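Local coordinates for ATP12 ATPase (PDB 2R31), which probably acts as a chaperone in the assembly of the F1 part of ATP synthase, at residues A[16-21]-A[45-50]; A[75-80]-A[165-170]; A[152-157]-A[177-182]; A[183-188]-A[229-234]. One frame throughout, in Å; residues are numbered along the deposited sequence.

Contact 1. Residues A[16-21]-A[45-50]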
loop_
_atom_site.group_PDB
_atom_site.type_symbol
_atom_site.label_atom_id
_atom_site.label_comp_id
_atom_site.label_asym_id
_atom_site.label_seq_id
_atom_site.Cartn_x
_atom_site.Cartn_y
_atom_site.Cartn_z
ATOM N N VAL A 16 0.985 21.117 19.412
ATOM C CA VAL A 16 1.219 20.556 18.091
ATOM C C VAL A 16 0.569 21.518 17.073
ATOM O O VAL A 16 -0.565 21.970 17.286
ATOM C CB VAL A 16 0.629 19.158 17.910
ATOM C CG1 VAL A 16 0.964 18.604 16.561
ATOM C CG2 VAL A 16 1.152 18.234 19.008
ATOM N N GLY A 17 1.239 21.771 15.970
ATOM C CA GLY A 17 0.650 22.559 14.877
ATOM C C GLY A 17 1.359 22.185 13.555
ATOM O O GLY A 17 2.133 21.228 13.543
ATOM N N ILE A 18 1.050 22.941 12.506
ATOM C CA ILE A 18 1.661 22.715 11.223
ATOM C C ILE A 18 2.101 24.051 10.609
ATOM O O ILE A 18 1.601 25.105 11.002
ATOM C CB ILE A 18 0.734 21.941 10.246
ATOM C CG1 ILE A 18 -0.497 22.724 9.811
ATOM C CG2 ILE A 18 0.360 20.586 10.879
ATOM C CD1 ILE A 18 -1.253 22.105 8.659
ATOM N N HIS A 19 2.985 24.015 9.635
ATOM C CA HIS A 19 3.458 25.207 8.947
ATOM C C HIS A 19 4.060 24.826 7.617
ATOM O O HIS A 19 4.829 23.863 7.545
ATOM C CB HIS A 19 4.543 25.894 9.827
ATOM C CG HIS A 19 5.114 27.116 9.193
ATOM N ND1 HIS A 19 4.384 28.257 8.937
ATOM C CD2 HIS A 19 6.374 27.333 8.704
ATOM C CE1 HIS A 19 5.188 29.132 8.326
ATOM N NE2 HIS A 19 6.406 28.612 8.175
ATOM N N LYS A 20 3.769 25.591 6.551
ATOM C CA LYS A 20 4.302 25.282 5.232
ATOM C C LYS A 20 5.691 25.903 5.027
ATOM O O LYS A 20 5.852 27.129 5.075
ATOM C CB LYS A 20 3.341 25.743 4.124
ATOM C CG LYS A 20 3.840 25.533 2.710
ATOM C CD LYS A 20 3.948 24.087 2.292
ATOM C CE LYS A 20 4.149 23.926 0.818
ATOM N NZ LYS A 20 5.361 24.568 0.233
ATOM N N GLU A 21 6.687 25.079 4.758
ATOM C CA GLU A 21 8.061 25.450 4.413
ATOM C C GLU A 21 8.227 25.264 2.928
ATOM O O GLU A 21 7.413 24.647 2.215
ATOM C CB GLU A 21 9.044 24.590 5.213
ATOM C CG GLU A 21 8.985 24.768 6.722
ATOM C CD GLU A 21 9.744 25.971 7.224
ATOM O OE1 GLU A 21 10.559 26.596 6.502
ATOM O OE2 GLU A 21 9.564 26.394 8.375
ATOM N N PRO A 45 3.687 16.572 1.506
ATOM C CA PRO A 45 3.226 17.204 0.247
ATOM C C PRO A 45 1.925 17.960 0.364
ATOM O O PRO A 45 1.629 18.771 -0.530
ATOM C CB PRO A 45 3.084 16.026 -0.719
ATOM C CG PRO A 45 2.824 14.864 0.190
ATOM C CD PRO A 45 3.711 15.105 1.366
ATOM N N THR A 46 1.103 17.694 1.373
ATOM C CA THR A 46 -0.247 18.265 1.468
ATOM C C THR A 46 -0.527 18.727 2.884
ATOM O O THR A 46 -0.083 18.154 3.871
ATOM C CB THR A 46 -1.350 17.280 1.021
ATOM O OG1 THR A 46 -1.313 16.194 1.980
ATOM C CG2 THR A 46 -1.129 16.726 -0.363
ATOM N N GLU A 47 -1.420 19.726 2.955
ATOM C CA GLU A 47 -1.969 20.180 4.220
ATOM C C GLU A 47 -2.747 19.037 4.869
ATOM O O GLU A 47 -2.676 18.846 6.090
ATOM C CB GLU A 47 -2.873 21.400 4.025
ATOM C CG GLU A 47 -3.315 21.991 5.359
ATOM C CD GLU A 47 -4.517 22.908 5.293
ATOM O OE1 GLU A 47 -5.223 22.884 4.239
ATOM O OE2 GLU A 47 -4.812 23.620 6.251
ATOM N N ALA A 48 -3.508 18.272 4.098
ATOM C CA ALA A 48 -4.358 17.221 4.674
ATOM C C ALA A 48 -3.500 16.194 5.386
ATOM O O ALA A 48 -3.855 15.749 6.489
ATOM C CB ALA A 48 -5.181 16.547 3.598
ATOM N N LEU A 49 -2.374 15.772 4.789
ATOM C CA LEU A 49 -1.525 14.829 5.468
ATOM C C LEU A 49 -0.879 15.466 6.707
ATOM O O LEU A 49 -0.781 14.820 7.763
ATOM C CB LEU A 49 -0.434 14.253 4.552
ATOM C CG LEU A 49 0.474 13.252 5.213
ATOM C CD1 LEU A 49 -0.266 12.014 5.699
ATOM C CD2 LEU A 49 1.619 12.817 4.318
ATOM N N ALA A 50 -0.440 16.712 6.603
ATOM C CA ALA A 50 0.143 17.389 7.775
ATOM C C ALA A 50 -0.833 17.464 8.909
ATOM O O ALA A 50 -0.471 17.204 10.066
ATOM C CB ALA A 50 0.646 18.774 7.377
#
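Ile18, on strand 16-21, reaches across to the first turn of helix 47-58 and meets Glu47 and Ala50 there. The contact is apolar. Two ends of the isoleucine do the touching: CG2 lies 4.0 Å from Ala50 CB, while Ile18 CD1 rests 3.9 Å from Glu47 CG. CD1 also comes up against the Ala50 methyl, which thus touches both branches. CG1 of Ile18 stands between the backbone N and the carbonyl carbon (chi1 67°), and the extended chain beyond it carries CD1 to the aliphatic part of Glu47, the two side chains crossing at about a right angle. Ile18 CG2 further packs on the backbone, 3.6 Å from Ala50 O.

No hydrogen bond crosses between the segments. Thr46 is the N-cap: its OG1 accepts from Leu49 N at 3.0 Å, with an N-H...O angle of 161°, and the same OG1 is bonded to Leu236 O near the C-terminus.

Trp25 of the neighbouring strand touches Ile18, Glu47 and Ala50 alike, and Leu51 and Ala54 of helix 47-58 also touch Ile18. This is helix-on-sheet packing, in which the edge strand 16-21 of the small antiparallel sheet lies against the capped start of helix 47-58.

Contact 2. Residues A[75-80]-A[165-170]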
loop_
_atom_site.group_PDB
_atom_site.type_symbol
_atom_site.label_atom_id
_atom_site.label_comp_id
_atom_site.label_asym_id
_atom_site.label_seq_id
_atom_site.Cartn_x
_atom_site.Cartn_y
_atom_site.Cartn_z
ATOM N N ALA A 75 5.048 8.298 6.287
ATOM C CA ALA A 75 5.826 9.463 5.880
ATOM C C ALA A 75 7.304 9.261 6.124
ATOM O O ALA A 75 8.138 9.656 5.293
ATOM C CB ALA A 75 5.319 10.699 6.601
ATOM N N ASN A 76 7.668 8.646 7.248
ATOM C CA ASN A 76 9.074 8.344 7.519
ATOM C C ASN A 76 9.624 7.470 6.407
ATOM O O ASN A 76 10.753 7.646 5.924
ATOM C CB ASN A 76 9.222 7.645 8.863
ATOM C CG ASN A 76 9.030 8.553 10.053
ATOM O OD1 ASN A 76 9.151 9.767 9.962
ATOM N ND2 ASN A 76 8.779 7.906 11.210
ATOM N N SER A 77 8.878 6.453 5.968
ATOM C CA SER A 77 9.327 5.576 4.870
ATOM C C SER A 77 9.425 6.323 3.558
ATOM O O SER A 77 10.348 6.142 2.790
ATOM C CB SER A 77 8.392 4.383 4.777
ATOM O OG SER A 77 8.809 3.549 3.715
ATOM N N ALA A 78 8.446 7.185 3.287
ATOM C CA ALA A 78 8.509 7.975 2.060
ATOM C C ALA A 78 9.809 8.765 2.004
ATOM O O ALA A 78 10.501 8.832 0.987
ATOM C CB ALA A 78 7.317 8.916 1.957
ATOM N N ILE A 79 10.153 9.437 3.097
ATOM C CA ILE A 79 11.303 10.329 3.128
ATOM C C ILE A 79 12.597 9.547 3.182
ATOM O O ILE A 79 13.561 9.882 2.439
ATOM C CB ILE A 79 11.161 11.317 4.309
ATOM C CG1 ILE A 79 9.980 12.242 4.087
ATOM C CG2 ILE A 79 12.472 12.119 4.519
ATOM C CD1 ILE A 79 9.425 12.901 5.330
ATOM N N GLU A 80 12.706 8.528 4.028
ATOM C CA GLU A 80 13.961 7.844 4.268
ATOM C C GLU A 80 14.259 6.747 3.240
ATOM O O GLU A 80 15.453 6.476 2.990
ATOM C CB GLU A 80 14.003 7.186 5.641
ATOM C CG GLU A 80 13.952 8.238 6.757
ATOM C CD GLU A 80 14.322 7.731 8.089
ATOM O OE1 GLU A 80 14.351 6.500 8.339
ATOM O OE2 GLU A 80 14.694 8.496 9.002
ATOM N N GLY A 165 2.888 9.037 -3.192
ATOM C CA GLY A 165 1.946 8.140 -3.815
ATOM C C GLY A 165 2.540 6.757 -4.067
ATOM O O GLY A 165 1.868 5.736 -3.863
ATOM N N LEU A 166 3.803 6.713 -4.494
ATOM C CA LEU A 166 4.482 5.438 -4.670
ATOM C C LEU A 166 4.606 4.685 -3.349
ATOM O O LEU A 166 4.468 3.467 -3.286
ATOM C CB LEU A 166 5.881 5.696 -5.291
ATOM C CG LEU A 166 6.636 4.443 -5.724
ATOM C CD1 LEU A 166 5.953 3.734 -6.873
ATOM C CD2 LEU A 166 8.082 4.778 -6.106
ATOM N N THR A 167 4.874 5.450 -2.273
ATOM C CA THR A 167 4.947 4.871 -0.927
ATOM C C THR A 167 3.619 4.210 -0.572
ATOM O O THR A 167 3.602 3.091 -0.076
ATOM C CB THR A 167 5.325 5.942 0.092
ATOM O OG1 THR A 167 6.606 6.499 -0.253
ATOM C CG2 THR A 167 5.432 5.342 1.489
ATOM N N ALA A 168 2.517 4.906 -0.818
ATOM C CA ALA A 168 1.188 4.359 -0.545
ATOM C C ALA A 168 0.924 3.091 -1.386
ATOM O O ALA A 168 0.382 2.102 -0.908
ATOM C CB ALA A 168 0.112 5.377 -0.836
ATOM N N LEU A 169 1.290 3.134 -2.679
ATOM C CA LEU A 169 1.069 1.987 -3.559
ATOM C C LEU A 169 1.761 0.746 -3.037
ATOM O O LEU A 169 1.269 -0.379 -3.206
ATOM C CB LEU A 169 1.523 2.317 -4.985
ATOM C CG LEU A 169 1.365 1.188 -5.981
ATOM C CD1 LEU A 169 -0.104 0.830 -6.199
ATOM C CD2 LEU A 169 2.028 1.510 -7.313
ATOM N N HIS A 170 2.957 0.912 -2.475
ATOM C CA HIS A 170 3.829 -0.207 -2.171
ATOM C C HIS A 170 3.098 -1.385 -1.545
ATOM O O HIS A 170 3.122 -2.494 -2.124
ATOM C CB HIS A 170 4.996 0.299 -1.298
ATOM C CG HIS A 170 6.023 -0.737 -1.016
ATOM N ND1 HIS A 170 5.834 -1.725 -0.084
ATOM C CD2 HIS A 170 7.221 -0.984 -1.538
ATOM C CE1 HIS A 170 6.952 -2.509 -0.092
ATOM N NE2 HIS A 170 7.838 -2.082 -0.970
#
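Thr167 of helix 163-174 projects at Ala78 of helix 70-82, and these two residues make nearly the whole contact. At the root of the threonine side chain, CB is 4.0 Å from the Ala78 methyl, CB, an approach in keeping with the short distance of 5.6 Å between the CA atoms of Ala78 and Thr167. From there the side chain divides. OG1 lies beside its own backbone N (chi1 -60°) and rests against the alanine, 3.3 Å from Ala78 CA and 3.4 Å from Ala78 CB. These are van der Waals contacts; the polar need of OG1 is met within its own helix by a hydrogen bond to Pro163 O, one turn back. The other branch, CG2, turns toward the start of Ala78, 4.0 Å from Ala78 N; its approach to Ser77 OG is long and belongs to one of two conformers of that serine. Val82, further along helix 70-82, touches Thr167 too, and Phe233 of helix 214-236 packs on it as well. Replacing Thr167 with a glycine would probably open a gap over the Ala78 methyl and leave Pro163 O without the hydroxyl bonded to it. No hydrogen bond joins the two segments. With an alanine on one side and a short branched side chain on the other, this is close helix-helix packing through small residues, joining helix 70-82 to helix 163-174 in the helical part of the chaperone.

Contact 3. Residues A[152-157]-A[177-182]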
loop_
_atom_site.group_PDB
_atom_site.type_symbol
_atom_site.label_atom_id
_atom_site.label_comp_id
_atom_site.label_asym_id
_atom_site.label_seq_id
_atom_site.Cartn_x
_atom_site.Cartn_y
_atom_site.Cartn_z
ATOM N N LEU A 152 5.960 -2.654 -20.252
ATOM C CA LEU A 152 6.337 -1.258 -20.390
ATOM C C LEU A 152 5.232 -0.350 -19.832
ATOM O O LEU A 152 5.460 0.572 -19.027
ATOM C CB LEU A 152 6.651 -0.913 -21.853
ATOM C CG LEU A 152 6.986 0.493 -22.301
ATOM C CD1 LEU A 152 7.616 0.472 -23.693
ATOM C CD2 LEU A 152 5.762 1.419 -22.379
ATOM N N LYS A 153 4.012 -0.553 -20.307
ATOM C CA LYS A 153 2.916 0.324 -19.892
ATOM C C LYS A 153 2.758 0.315 -18.397
ATOM O O LYS A 153 2.497 1.366 -17.780
ATOM C CB LYS A 153 1.631 -0.072 -20.592
ATOM C CG LYS A 153 1.678 0.298 -22.101
ATOM C CD LYS A 153 0.396 0.560 -22.782
ATOM C CE LYS A 153 0.642 1.052 -24.186
ATOM N NZ LYS A 153 -0.117 0.458 -25.332
ATOM N N LEU A 154 2.882 -0.851 -17.772
ATOM C CA LEU A 154 2.698 -0.947 -16.317
ATOM C C LEU A 154 3.872 -0.296 -15.585
ATOM O O LEU A 154 3.671 0.384 -14.567
ATOM C CB LEU A 154 2.484 -2.395 -15.934
ATOM C CG LEU A 154 1.130 -2.970 -16.360
ATOM C CD1 LEU A 154 1.082 -4.473 -16.198
ATOM C CD2 LEU A 154 -0.037 -2.300 -15.618
ATOM N N ARG A 155 5.101 -0.447 -16.085
ATOM C CA ARG A 155 6.256 0.287 -15.567
ATOM C C ARG A 155 6.000 1.777 -15.607
ATOM O O ARG A 155 6.269 2.517 -14.634
ATOM C CB ARG A 155 7.550 -0.002 -16.335
ATOM C CG ARG A 155 8.323 -1.238 -15.923
ATOM C CD ARG A 155 9.124 -1.022 -14.620
ATOM N NE ARG A 155 10.054 -2.139 -14.427
ATOM C CZ ARG A 155 11.242 -2.224 -15.005
ATOM N NH1 ARG A 155 11.983 -3.310 -14.770
ATOM N NH2 ARG A 155 11.720 -1.275 -15.794
ATOM N N ALA A 156 5.508 2.263 -16.753
ATOM C CA ALA A 156 5.318 3.700 -16.925
ATOM C C ALA A 156 4.247 4.216 -15.984
ATOM O O ALA A 156 4.379 5.335 -15.451
ATOM C CB ALA A 156 4.973 4.013 -18.385
ATOM N N GLU A 157 3.193 3.466 -15.776
ATOM C CA GLU A 157 2.129 3.864 -14.879
ATOM C C GLU A 157 2.676 4.072 -13.482
ATOM O O GLU A 157 2.408 5.088 -12.819
ATOM C CB GLU A 157 1.001 2.820 -14.897
ATOM C CG GLU A 157 -0.179 3.241 -14.069
ATOM C CD GLU A 157 -1.024 4.338 -14.694
ATOM O OE1 GLU A 157 -0.911 4.613 -15.883
ATOM O OE2 GLU A 157 -1.835 4.939 -13.932
ATOM N N GLY A 177 0.235 -9.232 -3.467
ATOM C CA GLY A 177 1.033 -9.751 -4.574
ATOM C C GLY A 177 0.493 -9.453 -5.955
ATOM O O GLY A 177 0.633 -10.286 -6.872
ATOM N N SER A 178 -0.086 -8.291 -6.144
ATOM C CA SER A 178 -0.721 -7.925 -7.394
ATOM C C SER A 178 -0.521 -6.440 -7.683
ATOM O O SER A 178 -0.994 -5.583 -6.933
ATOM C CB SER A 178 -2.222 -8.209 -7.348
ATOM O OG SER A 178 -2.876 -7.774 -8.514
ATOM N N LEU A 179 0.143 -6.145 -8.821
ATOM C CA LEU A 179 0.150 -4.755 -9.278
ATOM C C LEU A 179 -1.229 -4.306 -9.685
ATOM O O LEU A 179 -1.586 -3.146 -9.424
ATOM C CB LEU A 179 1.155 -4.611 -10.456
ATOM C CG LEU A 179 1.247 -3.188 -10.994
ATOM C CD1 LEU A 179 1.693 -2.196 -9.966
ATOM C CD2 LEU A 179 2.207 -3.179 -12.191
ATOM N N ILE A 180 -2.002 -5.166 -10.358
ATOM C CA ILE A 180 -3.328 -4.742 -10.796
ATOM C C ILE A 180 -4.214 -4.364 -9.611
ATOM O O ILE A 180 -4.909 -3.333 -9.663
ATOM C CB ILE A 180 -3.982 -5.786 -11.693
ATOM C CG1 ILE A 180 -3.126 -6.080 -12.939
ATOM C CG2 ILE A 180 -5.399 -5.371 -12.072
ATOM C CD1 ILE A 180 -2.611 -4.831 -13.698
ATOM N N LEU A 181 -4.225 -5.174 -8.544
ATOM C CA LEU A 181 -5.043 -4.785 -7.404
ATOM C C LEU A 181 -4.564 -3.515 -6.766
ATOM O O LEU A 181 -5.372 -2.669 -6.320
ATOM C CB LEU A 181 -5.100 -5.895 -6.348
ATOM C CG LEU A 181 -5.805 -7.198 -6.763
ATOM C CD1 LEU A 181 -5.735 -8.193 -5.619
ATOM C CD2 LEU A 181 -7.238 -6.957 -7.183
ATOM N N GLY A 182 -3.244 -3.287 -6.679
ATOM C CA GLY A 182 -2.768 -2.047 -6.106
ATOM C C GLY A 182 -3.145 -0.820 -6.944
ATOM O O GLY A 182 -3.600 0.198 -6.410
#
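Leu179 and Ile180, side by side at the start of helix 179-186, both pack on Leu154 of helix 148-159. The segment begins with Gly177, which leaves the preceding helix with a positive phi of 77° and is tied by backbone hydrogen bonding to Leu101. Ser178 follows as the N-cap of the new helix: its OG accepts from Leu181 N at 2.9 Å, and the N-H...O angle of 172° makes this a nearly straight bond. The same hydroxyl is bonded to Asp100 OD1, while the other oxygen of that carboxylate takes Ile180 N, so Asp100 binds the helix start twice.

Next comes Leu179. With CG opposite the backbone N (chi1 -179°), the side chain is sent outward to helix 148-159, where CD2 lies 3.8 Å from Leu154 CB and touches Leu154 CD2 more loosely. The two leucines slide past each other in opposite directions, so that a methyl of one lies against the base of the other. Ile180 sets out less directly, but its CD1 still comes to 4.1 Å from Leu154 CD2, and the two side chains cross at about a right angle. Ala133 and Leu135, from the loop after helix 110-130, touch Leu154 and Ile180 respectively.

All three touching residues are buried, and no hydrogen bond crosses between the segments. The chemistry is thus divided: purely apolar packing of methyl and methylene groups joins the helices, whereas the polar bonds at the helix start, through Ser178 and Asp100, are likely to help set where Leu179 and Ile180 are presented.

Contact 4. Residues A[183-188]-A[229-234]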
loop_
_atom_site.group_PDB
_atom_site.type_symbol
_atom_site.label_atom_id
_atom_site.label_comp_id
_atom_site.label_asym_id
_atom_site.label_seq_id
_atom_site.Cartn_x
_atom_site.Cartn_y
_atom_site.Cartn_z
ATOM N N LEU A 183 -2.934 -0.930 -8.263
ATOM C CA LEU A 183 -3.323 0.163 -9.148
ATOM C C LEU A 183 -4.834 0.400 -9.105
ATOM O O LEU A 183 -5.286 1.541 -9.161
ATOM C CB LEU A 183 -2.864 -0.077 -10.589
ATOM C CG LEU A 183 -1.345 -0.046 -10.786
ATOM C CD1 LEU A 183 -1.011 -0.431 -12.208
ATOM C CD2 LEU A 183 -0.748 1.282 -10.439
ATOM N N ALA A 184 -5.632 -0.675 -9.011
ATOM C CA ALA A 184 -7.080 -0.499 -8.970
ATOM C C ALA A 184 -7.505 0.258 -7.740
ATOM O O ALA A 184 -8.491 1.024 -7.798
ATOM C CB ALA A 184 -7.757 -1.858 -9.055
ATOM N N VAL A 185 -6.805 0.115 -6.616
ATOM C CA VAL A 185 -7.127 0.890 -5.420
ATOM C C VAL A 185 -6.758 2.354 -5.662
ATOM O O VAL A 185 -7.569 3.268 -5.465
ATOM C CB VAL A 185 -6.460 0.320 -4.168
ATOM C CG1 VAL A 185 -6.670 1.283 -2.987
ATOM C CG2 VAL A 185 -6.992 -1.060 -3.860
ATOM N N ILE A 186 -5.510 2.644 -6.053
ATOM C CA ILE A 186 -5.109 4.048 -6.143
ATOM C C ILE A 186 -5.834 4.774 -7.276
ATOM O O ILE A 186 -5.998 5.999 -7.206
ATOM C CB ILE A 186 -3.575 4.217 -6.227
ATOM C CG1 ILE A 186 -2.947 3.680 -7.475
ATOM C CG2 ILE A 186 -2.912 3.667 -4.956
ATOM C CD1 ILE A 186 -1.585 4.283 -7.812
ATOM N N ARG A 187 -6.276 4.044 -8.309
ATOM C CA ARG A 187 -7.014 4.640 -9.450
ATOM C C ARG A 187 -8.519 4.626 -9.221
ATOM O O ARG A 187 -9.249 5.085 -10.128
ATOM C CB ARG A 187 -6.602 4.002 -10.762
ATOM C CG ARG A 187 -5.132 4.161 -11.110
ATOM C CD ARG A 187 -4.560 5.536 -10.925
ATOM N NE ARG A 187 -3.241 5.712 -11.496
ATOM C CZ ARG A 187 -2.463 6.751 -11.231
ATOM N NH1 ARG A 187 -1.301 6.866 -11.893
ATOM N NH2 ARG A 187 -2.806 7.666 -10.331
ATOM N N GLY A 188 -9.007 4.159 -8.096
ATOM C CA GLY A 188 -10.409 4.287 -7.756
ATOM C C GLY A 188 -11.350 3.271 -8.331
ATOM O O GLY A 188 -12.554 3.460 -8.190
ATOM N N ASP A 229 -4.497 1.349 5.803
ATOM C CA ASP A 229 -3.546 2.431 6.140
ATOM C C ASP A 229 -2.868 2.959 4.884
ATOM O O ASP A 229 -2.700 4.166 4.742
ATOM C CB ASP A 229 -2.545 1.928 7.157
ATOM C CG ASP A 229 -3.045 1.845 8.600
ATOM O OD1 ASP A 229 -4.035 2.542 8.939
ATOM O OD2 ASP A 229 -2.423 1.076 9.387
ATOM N N SER A 230 -2.478 2.073 3.956
ATOM C CA SER A 230 -1.879 2.553 2.719
ATOM C C SER A 230 -2.835 3.337 1.858
ATOM O O SER A 230 -2.479 4.364 1.270
ATOM C CB SER A 230 -1.294 1.352 1.939
ATOM O OG SER A 230 -0.200 0.763 2.561
ATOM N N GLU A 231 -4.083 2.871 1.764
ATOM C CA GLU A 231 -5.124 3.581 1.040
ATOM C C GLU A 231 -5.360 4.958 1.617
ATOM O O GLU A 231 -5.510 5.952 0.884
ATOM C CB GLU A 231 -6.390 2.712 1.067
ATOM C CG GLU A 231 -7.620 3.331 0.472
ATOM C CD GLU A 231 -8.810 2.377 0.672
ATOM O OE1 GLU A 231 -9.110 1.982 1.857
ATOM O OE2 GLU A 231 -9.447 2.001 -0.293
ATOM N N ARG A 232 -5.409 5.054 2.952
ATOM C CA ARG A 232 -5.579 6.370 3.613
ATOM C C ARG A 232 -4.436 7.308 3.251
ATOM O O ARG A 232 -4.639 8.484 2.987
ATOM C CB ARG A 232 -5.670 6.119 5.128
ATOM C CG ARG A 232 -5.823 7.368 5.957
ATOM C CD ARG A 232 -7.069 8.177 5.638
ATOM N NE ARG A 232 -7.309 9.141 6.697
ATOM C CZ ARG A 232 -8.118 10.174 6.574
ATOM N NH1 ARG A 232 -8.788 10.383 5.449
ATOM N NH2 ARG A 232 -8.265 11.007 7.611
ATOM N N PHE A 233 -3.188 6.795 3.281
ATOM C CA PHE A 233 -2.035 7.601 2.935
ATOM C C PHE A 233 -2.127 8.067 1.492
ATOM O O PHE A 233 -1.780 9.236 1.195
ATOM C CB PHE A 233 -0.762 6.773 3.203
ATOM C CG PHE A 233 0.511 7.566 3.236
ATOM C CD1 PHE A 233 0.783 8.401 4.296
ATOM C CD2 PHE A 233 1.477 7.502 2.246
ATOM C CE1 PHE A 233 1.958 9.106 4.421
ATOM C CE2 PHE A 233 2.681 8.193 2.367
ATOM C CZ PHE A 233 2.906 8.964 3.450
ATOM N N TRP A 234 -2.574 7.224 0.573
ATOM C CA TRP A 234 -2.805 7.616 -0.816
ATOM C C TRP A 234 -3.739 8.824 -0.867
ATOM O O TRP A 234 -3.440 9.864 -1.477
ATOM C CB TRP A 234 -3.406 6.437 -1.647
ATOM C CG TRP A 234 -3.793 6.960 -2.994
ATOM C CD1 TRP A 234 -5.036 7.363 -3.372
ATOM C CD2 TRP A 234 -2.935 7.195 -4.108
ATOM N NE1 TRP A 234 -4.998 7.848 -4.655
ATOM C CE2 TRP A 234 -3.742 7.756 -5.137
ATOM C CE3 TRP A 234 -1.585 6.996 -4.381
ATOM C CZ2 TRP A 234 -3.227 8.115 -6.376
ATOM C CZ3 TRP A 234 -1.071 7.347 -5.591
ATOM C CH2 TRP A 234 -1.883 7.899 -6.593
#
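Ile186 lies over one face of the Trp234 indole, and this pairing dominates the contact between helices 179-186 and 214-236. Ile186 CB stands 3.6 Å from the centroid of the six-membered ring and only 9° off its normal, a CH-pi contact over the face. The branches spread from that point: Ile186 CG2 meets Trp234 CD2 at 3.6 Å, near the ring fusion, while CD1 reaches Trp234 CZ3 and CH2 at the outer end. The indole is carried across by CG standing opposite its backbone N (chi1 172°), and the two side chains cross at about a right angle. Ile186 O comes within 3.3 Å of Trp234 NE1, but the angle is too poor for a hydrogen bond. With the indole cut back to an alanine at Trp234, Ile186 would lose its flat partner, and a gap is likely to open between the two helices.

Arg187 approaches the outer end of the ring obliquely, its NH2 3.9 Å from Trp234 CH2 and the two planes 82° apart; its firmer partner is Glu157, in a salt bridge. On the other flank Val185 CG1 touches Glu231 OE2 at 3.9 Å, an oxygen that accepts from Ala192 N.

The contact rests on dispersion and CH-pi packing in a buried setting, with the charged groups at its margins bonded to partners beyond the two segments.

Overall arrangement
Contacts 2, 3 and 4 form a continuous packed body, with contact 1 toward one end of the molecule. Contacts 2 and 4 have centres about 12 Å apart: Ala168 packs on Ser230 and Trp234, Gly165 CA touches Trp234 CZ3 at the indole rim, and Ala75 meets Phe233. Contacts 3 and 4 share helix 179-186, with centres about 13 Å apart; the Glu157-Arg187 salt bridge, OE2 to NH1 at 2.9 Å, joins them alongside Leu154 against Leu183. Leu169 packing on Gly182 connects contact 2 to contact 3. Contact 1 reaches this body through Leu49 on Phe233, although its centre is about 21 Å from that of contact 4 and 30 Å from that of contact 3.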